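Local atomic coordinates of uncharacterized protein (Alicyclobacillus acidocaldarius subsp. acidocaldarius, PDB entry 3RAG), a protein that is of unknown function but has a von Willebrand factor type A-like fold and carries a bound sodium ion in the crystal. Residues Glu29-Ala34 / Ala64-Gly69; His35-Val40 / Leu224-Ala229. All coordinates share one frame; numbering follows the deposited sequence.

Interaction 1: Glu29-Ala34 / Ala64-Gly69; sequences EAARRA and ADAGGG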
loop_
_atom_site.group_PDB
_atom_site.type_symbol
_atom_site.label_atom_id
_atom_site.label_comp_id
_atom_site.label_asym_id
_atom_site.label_seq_id
_atom_site.Cartn_x
_atom_site.Cartn_y
_atom_site.Cartn_z
ATOM N N GLU A 29 0.116 -10.830 -11.556
ATOM C CA GLU A 29 -0.742 -10.269 -12.597
ATOM C C GLU A 29 -1.735 -9.251 -12.028
ATOM O O GLU A 29 -2.033 -8.234 -12.665
ATOM C CB GLU A 29 -1.488 -11.408 -13.297
ATOM C CG GLU A 29 -1.496 -11.306 -14.779
ATOM C CD GLU A 29 -0.105 -11.083 -15.320
ATOM O OE1 GLU A 29 0.072 -10.129 -16.110
ATOM O OE2 GLU A 29 0.806 -11.854 -14.943
ATOM N N ALA A 30 -2.262 -9.532 -10.837
ATOM C CA ALA A 30 -3.172 -8.598 -10.174
ATOM C C ALA A 30 -2.480 -7.266 -9.932
ATOM O O ALA A 30 -3.062 -6.191 -10.139
ATOM C CB ALA A 30 -3.697 -9.193 -8.841
ATOM N N ALA A 31 -1.220 -7.322 -9.488
ATOM C CA ALA A 31 -0.479 -6.096 -9.217
ATOM C C ALA A 31 -0.200 -5.361 -10.524
ATOM O O ALA A 31 -0.240 -4.131 -10.574
ATOM C CB ALA A 31 0.847 -6.408 -8.504
ATOM N N ARG A 32 0.116 -6.113 -11.571
ATOM C CA ARG A 32 0.386 -5.503 -12.880
ATOM C C ARG A 32 -0.879 -4.766 -13.371
ATOM O O ARG A 32 -0.801 -3.634 -13.856
ATOM C CB ARG A 32 0.837 -6.577 -13.880
ATOM C CG ARG A 32 1.390 -6.035 -15.195
ATOM C CD ARG A 32 1.966 -7.189 -16.031
ATOM N NE ARG A 32 3.206 -7.677 -15.435
ATOM C CZ ARG A 32 3.450 -8.939 -15.109
ATOM N NH1 ARG A 32 4.616 -9.267 -14.568
ATOM N NH2 ARG A 32 2.543 -9.876 -15.331
ATOM N N ARG A 33 -2.043 -5.402 -13.232
ATOM C CA ARG A 33 -3.321 -4.728 -13.526
ATOM C C ARG A 33 -3.526 -3.455 -12.720
ATOM O O ARG A 33 -3.902 -2.415 -13.263
ATOM C CB ARG A 33 -4.511 -5.650 -13.247
ATOM C CG ARG A 33 -4.716 -6.736 -14.275
ATOM C CD ARG A 33 -6.057 -7.458 -14.066
ATOM N NE ARG A 33 -6.100 -8.305 -12.870
ATOM C CZ ARG A 33 -5.614 -9.546 -12.808
ATOM N NH1 ARG A 33 -5.013 -10.093 -13.863
ATOM N NH2 ARG A 33 -5.716 -10.248 -11.689
ATOM N N ALA A 34 -3.322 -3.548 -11.410
ATOM C CA ALA A 34 -3.443 -2.371 -10.546
ATOM C C ALA A 34 -2.569 -1.213 -11.024
ATOM O O ALA A 34 -3.021 -0.060 -11.079
ATOM C CB ALA A 34 -3.096 -2.737 -9.103
ATOM N N ALA A 64 5.765 -6.652 -5.925
ATOM C CA ALA A 64 6.180 -5.257 -5.806
ATOM C C ALA A 64 6.761 -4.736 -7.131
ATOM O O ALA A 64 6.478 -3.615 -7.554
ATOM C CB ALA A 64 7.156 -5.094 -4.652
ATOM N N ASP A 65 7.534 -5.573 -7.809
ATOM C CA ASP A 65 8.100 -5.174 -9.089
ATOM C C ASP A 65 6.989 -4.834 -10.075
ATOM O O ASP A 65 6.976 -3.755 -10.677
ATOM C CB ASP A 65 8.970 -6.295 -9.643
ATOM C CG ASP A 65 9.615 -5.926 -10.976
ATOM O OD1 ASP A 65 10.308 -4.899 -11.015
ATOM O OD2 ASP A 65 9.404 -6.647 -11.977
ATOM N N ALA A 66 6.032 -5.745 -10.227
ATOM C CA ALA A 66 4.943 -5.531 -11.182
ATOM C C ALA A 66 4.000 -4.406 -10.773
ATOM O O ALA A 66 3.372 -3.770 -11.630
ATOM C CB ALA A 66 4.151 -6.807 -11.368
ATOM N N GLY A 67 3.871 -4.174 -9.467
ATOM C CA GLY A 67 3.005 -3.114 -8.977
ATOM C C GLY A 67 3.696 -1.778 -8.801
ATOM O O GLY A 67 3.121 -0.842 -8.237
ATOM N N GLY A 68 4.943 -1.688 -9.274
ATOM C CA GLY A 68 5.685 -0.440 -9.249
ATOM C C GLY A 68 6.047 0.031 -7.851
ATOM O O GLY A 68 6.283 1.225 -7.636
ATOM N N GLY A 69 6.110 -0.898 -6.897
ATOM C CA GLY A 69 6.364 -0.525 -5.513
ATOM C C GLY A 69 7.594 -1.196 -4.907
ATOM O O GLY A 69 8.544 -1.562 -5.615
HETATM O O HOH W 1 6.866 -7.471 -13.594
#
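Ala31 turns its methyl toward the end of helix 58-66, where CB lies 3.9 Å from Gly67 N. It also faces a second methyl, with Ala31 CB and Ala66 CB 4.4 Å apart. Here the two backbones draw close, Ala31 CA to Gly67 CA measuring 4.6 Å, and a beta carbon at Gly67 would press tightly on the Ala31 methyl. Arg32 follows, its CA meeting Ala66 O. With CG anti to the backbone N (chi1 -169°), the chain, bent at chi3, brings the guanidinium alongside the Ala66 methyl, NH1 lying 4.1 Å from Ala66 CB. In the plane of the group, two partners meet its edge. One is Glu29, a turn earlier, in a salt bridge of 2.6 Å from Arg32 NH2 to Glu29 OE1, its hydrogen bond weak in angle. The other is a water that accepts from Arg32 NH1 and donates to Asp65 OD2. Further on, Arg33 pairs with Asp219 of helix 214-232, while Ala34 and Ala31 both lie on Val41 of strand 40-46. Across the contact, helix 58-66 ends in a Schellman motif, with Gly68 at positive phi. The contact joins two successive helices, 27-36 and 58-66, each leading into a parallel strand (40-46 and 71-74) of the von Willebrand factor type A-like alpha/beta fold. No direct hydrogen bond joins the segments, so close approach of small residues does the joining, with Arg32 and Asp65 linked across its exposed side through a water, not by direct contact of their charged atoms.

Interaction 2: His35-Val40 / Leu224-Ala229; sequences HRHGIV and LLLSHA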
loop_
_atom_site.group_PDB
_atom_site.type_symbol
_atom_site.label_atom_id
_atom_site.label_comp_id
_atom_site.label_asym_id
_atom_site.label_seq_id
_atom_site.Cartn_x
_atom_site.Cartn_y
_atom_site.Cartn_z
ATOM N N HIS A 35 -1.311 -1.518 -11.342
ATOM C CA HIS A 35 -0.346 -0.488 -11.714
ATOM C C HIS A 35 -0.704 0.239 -13.010
ATOM O O HIS A 35 -0.342 1.400 -13.179
ATOM C CB HIS A 35 1.074 -1.063 -11.768
ATOM C CG HIS A 35 2.150 -0.013 -11.772
ATOM N ND1 HIS A 35 2.245 0.954 -10.796
ATOM C CD2 HIS A 35 3.162 0.223 -12.641
ATOM C CE1 HIS A 35 3.281 1.737 -11.054
ATOM N NE2 HIS A 35 3.853 1.314 -12.165
ATOM N N ARG A 36 -1.423 -0.419 -13.915
ATOM C CA ARG A 36 -1.862 0.255 -15.139
ATOM C C ARG A 36 -2.772 1.442 -14.802
ATOM O O ARG A 36 -2.905 2.379 -15.589
ATOM C CB ARG A 36 -2.587 -0.710 -16.080
ATOM C CG ARG A 36 -1.717 -1.784 -16.706
ATOM C CD ARG A 36 -2.406 -2.395 -17.925
ATOM N NE ARG A 36 -2.487 -3.851 -17.841
ATOM C CZ ARG A 36 -3.550 -4.524 -17.404
ATOM N NH1 ARG A 36 -4.642 -3.877 -17.011
ATOM N NH2 ARG A 36 -3.522 -5.851 -17.364
ATOM N N HIS A 37 -3.387 1.408 -13.622
ATOM C CA HIS A 37 -4.250 2.507 -13.179
ATOM C C HIS A 37 -3.504 3.532 -12.360
ATOM O O HIS A 37 -4.112 4.459 -11.823
ATOM C CB HIS A 37 -5.425 1.984 -12.350
ATOM C CG HIS A 37 -6.364 1.116 -13.120
ATOM N ND1 HIS A 37 -7.345 1.630 -13.940
ATOM C CD2 HIS A 37 -6.462 -0.230 -13.211
ATOM C CE1 HIS A 37 -8.013 0.636 -14.499
ATOM N NE2 HIS A 37 -7.497 -0.502 -14.075
ATOM N N GLY A 38 -2.190 3.365 -12.246
ATOM C CA GLY A 38 -1.391 4.272 -11.449
ATOM C C GLY A 38 -1.289 3.891 -9.972
ATOM O O GLY A 38 -0.612 4.562 -9.190
ATOM N N ILE A 39 -1.917 2.791 -9.593
ATOM C CA ILE A 39 -1.824 2.319 -8.205
ATOM C C ILE A 39 -0.447 1.721 -7.976
ATOM O O ILE A 39 0.058 0.996 -8.832
ATOM C CB ILE A 39 -2.906 1.256 -7.944
ATOM C CG1 ILE A 39 -4.286 1.891 -8.122
ATOM C CG2 ILE A 39 -2.776 0.632 -6.529
ATOM C CD1 ILE A 39 -5.416 0.879 -8.341
ATOM N N VAL A 40 0.158 1.998 -6.824
ATOM C CA VAL A 40 1.455 1.397 -6.510
ATOM C C VAL A 40 1.190 0.309 -5.472
ATOM O O VAL A 40 0.448 0.551 -4.512
ATOM C CB VAL A 40 2.438 2.446 -5.932
ATOM C CG1 VAL A 40 3.597 1.743 -5.190
ATOM C CG2 VAL A 40 2.957 3.369 -7.065
ATOM N N LEU A 224 -11.611 -1.286 -4.927
ATOM C CA LEU A 224 -11.982 -0.314 -3.898
ATOM C C LEU A 224 -11.422 1.061 -4.219
ATOM O O LEU A 224 -12.125 2.073 -4.085
ATOM C CB LEU A 224 -11.486 -0.772 -2.519
ATOM C CG LEU A 224 -12.264 -1.941 -1.907
ATOM C CD1 LEU A 224 -11.490 -2.529 -0.718
ATOM C CD2 LEU A 224 -13.648 -1.481 -1.496
ATOM N N LEU A 225 -10.157 1.105 -4.634
ATOM C CA LEU A 225 -9.507 2.379 -4.961
ATOM C C LEU A 225 -10.193 3.063 -6.142
ATOM O O LEU A 225 -10.442 4.273 -6.130
ATOM C CB LEU A 225 -8.002 2.177 -5.245
ATOM C CG LEU A 225 -7.141 1.859 -4.015
ATOM C CD1 LEU A 225 -5.773 1.278 -4.409
ATOM C CD2 LEU A 225 -6.971 3.103 -3.088
ATOM N N LEU A 226 -10.514 2.283 -7.159
ATOM C CA LEU A 226 -11.154 2.833 -8.348
ATOM C C LEU A 226 -12.587 3.300 -8.064
ATOM O O LEU A 226 -13.013 4.336 -8.571
ATOM C CB LEU A 226 -11.117 1.815 -9.493
ATOM C CG LEU A 226 -9.696 1.449 -9.960
ATOM C CD1 LEU A 226 -9.733 0.356 -11.025
ATOM C CD2 LEU A 226 -8.919 2.661 -10.470
ATOM N N SER A 227 -13.323 2.546 -7.252
ATOM C CA SER A 227 -14.678 2.952 -6.865
ATOM C C SER A 227 -14.635 4.220 -6.032
ATOM O O SER A 227 -15.491 5.103 -6.174
ATOM C CB SER A 227 -15.377 1.860 -6.057
ATOM O OG SER A 227 -15.462 0.672 -6.812
ATOM N N HIS A 228 -13.640 4.306 -5.152
ATOM C CA HIS A 228 -13.504 5.479 -4.299
ATOM C C HIS A 228 -13.204 6.722 -5.137
ATOM O O HIS A 228 -13.796 7.790 -4.916
ATOM C CB HIS A 228 -12.421 5.264 -3.247
ATOM C CG HIS A 228 -12.393 6.324 -2.194
ATOM N ND1 HIS A 228 -13.494 6.626 -1.420
ATOM C CD2 HIS A 228 -11.408 7.166 -1.796
ATOM C CE1 HIS A 228 -13.181 7.600 -0.581
ATOM N NE2 HIS A 228 -11.929 7.954 -0.797
ATOM N N ALA A 229 -12.297 6.579 -6.103
ATOM C CA ALA A 229 -11.951 7.681 -7.001
ATOM C C ALA A 229 -13.186 8.250 -7.693
ATOM O O ALA A 229 -13.298 9.466 -7.883
ATOM C CB ALA A 229 -10.942 7.231 -8.039
#
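One face of the His37 imidazole is covered by Leu226, whose CD1 stands 3.8 Å from the ring centroid and only 4° off the ring normal, a nearly central CH-pi contact. The other methyl of the same leucine, CD2, lies over the same side, displaced toward CG and ND1, 3.9 Å from His37 ND1, and the two side chains cross at about a right angle. A second flat group, the His35 ring, works within its own segment: ND1 donates from the ring edge to Ile39 O at 2.9 Å, with a fairly straight N-H...O angle of 164°. The donor sits above the carbonyl plane, while the oxygen lies in the plane of the imidazole. This bond ties the last turn of helix 27-36 to the chain entering strand 40-46, across a Schellman turn in which Gly38 takes positive phi. Deeper in, Ile39 meets Leu225. Because Ile39 CG2 is anti to the backbone N, that branch extends to Leu225 CD1, 3.7 Å away; the other branch of the isoleucine brings its CD1 to the same methyl at 4.0 Å. Ile39 CD1 also lies 4.5 Å from Leu226 CD2, so Ile39 touches both leucines, while His37 is met by Leu226. With Leu226 cut back to an alanine, the His37 face would probably lose its methyl cover and the imidazole be freer to turn. Helix 214-232 packs beside the end of helix 27-36, both against the central sheet: Ile39 and Leu225 share Ile13 of strand 10-17, and Leu225 continues onto Val138 of strand 135-142 and Phe193 of strand 188-194.

In the fold
Interactions 1 and 2 share helix 27-36, which lies between helix 58-66 and helix 214-232, and their centres are about 12 Å apart. They touch directly: Gly67 O packs 3.2 Å from His35 ND1, and Gly69 CA is 3.6 Å from Val40 CG1. Residues 35-40 and 64-69 are both helix ends leading into parallel strands, 40-46 and 71-74, so the two contacts lie toward the N-terminal ends of these strands. The sodium ion, held by Asp18, Ser144 and Ser146, lies at the opposite end of the sheet, just past the C-terminal ends of strands 10-17 and 135-142. Neither contact contributes a residue to that site.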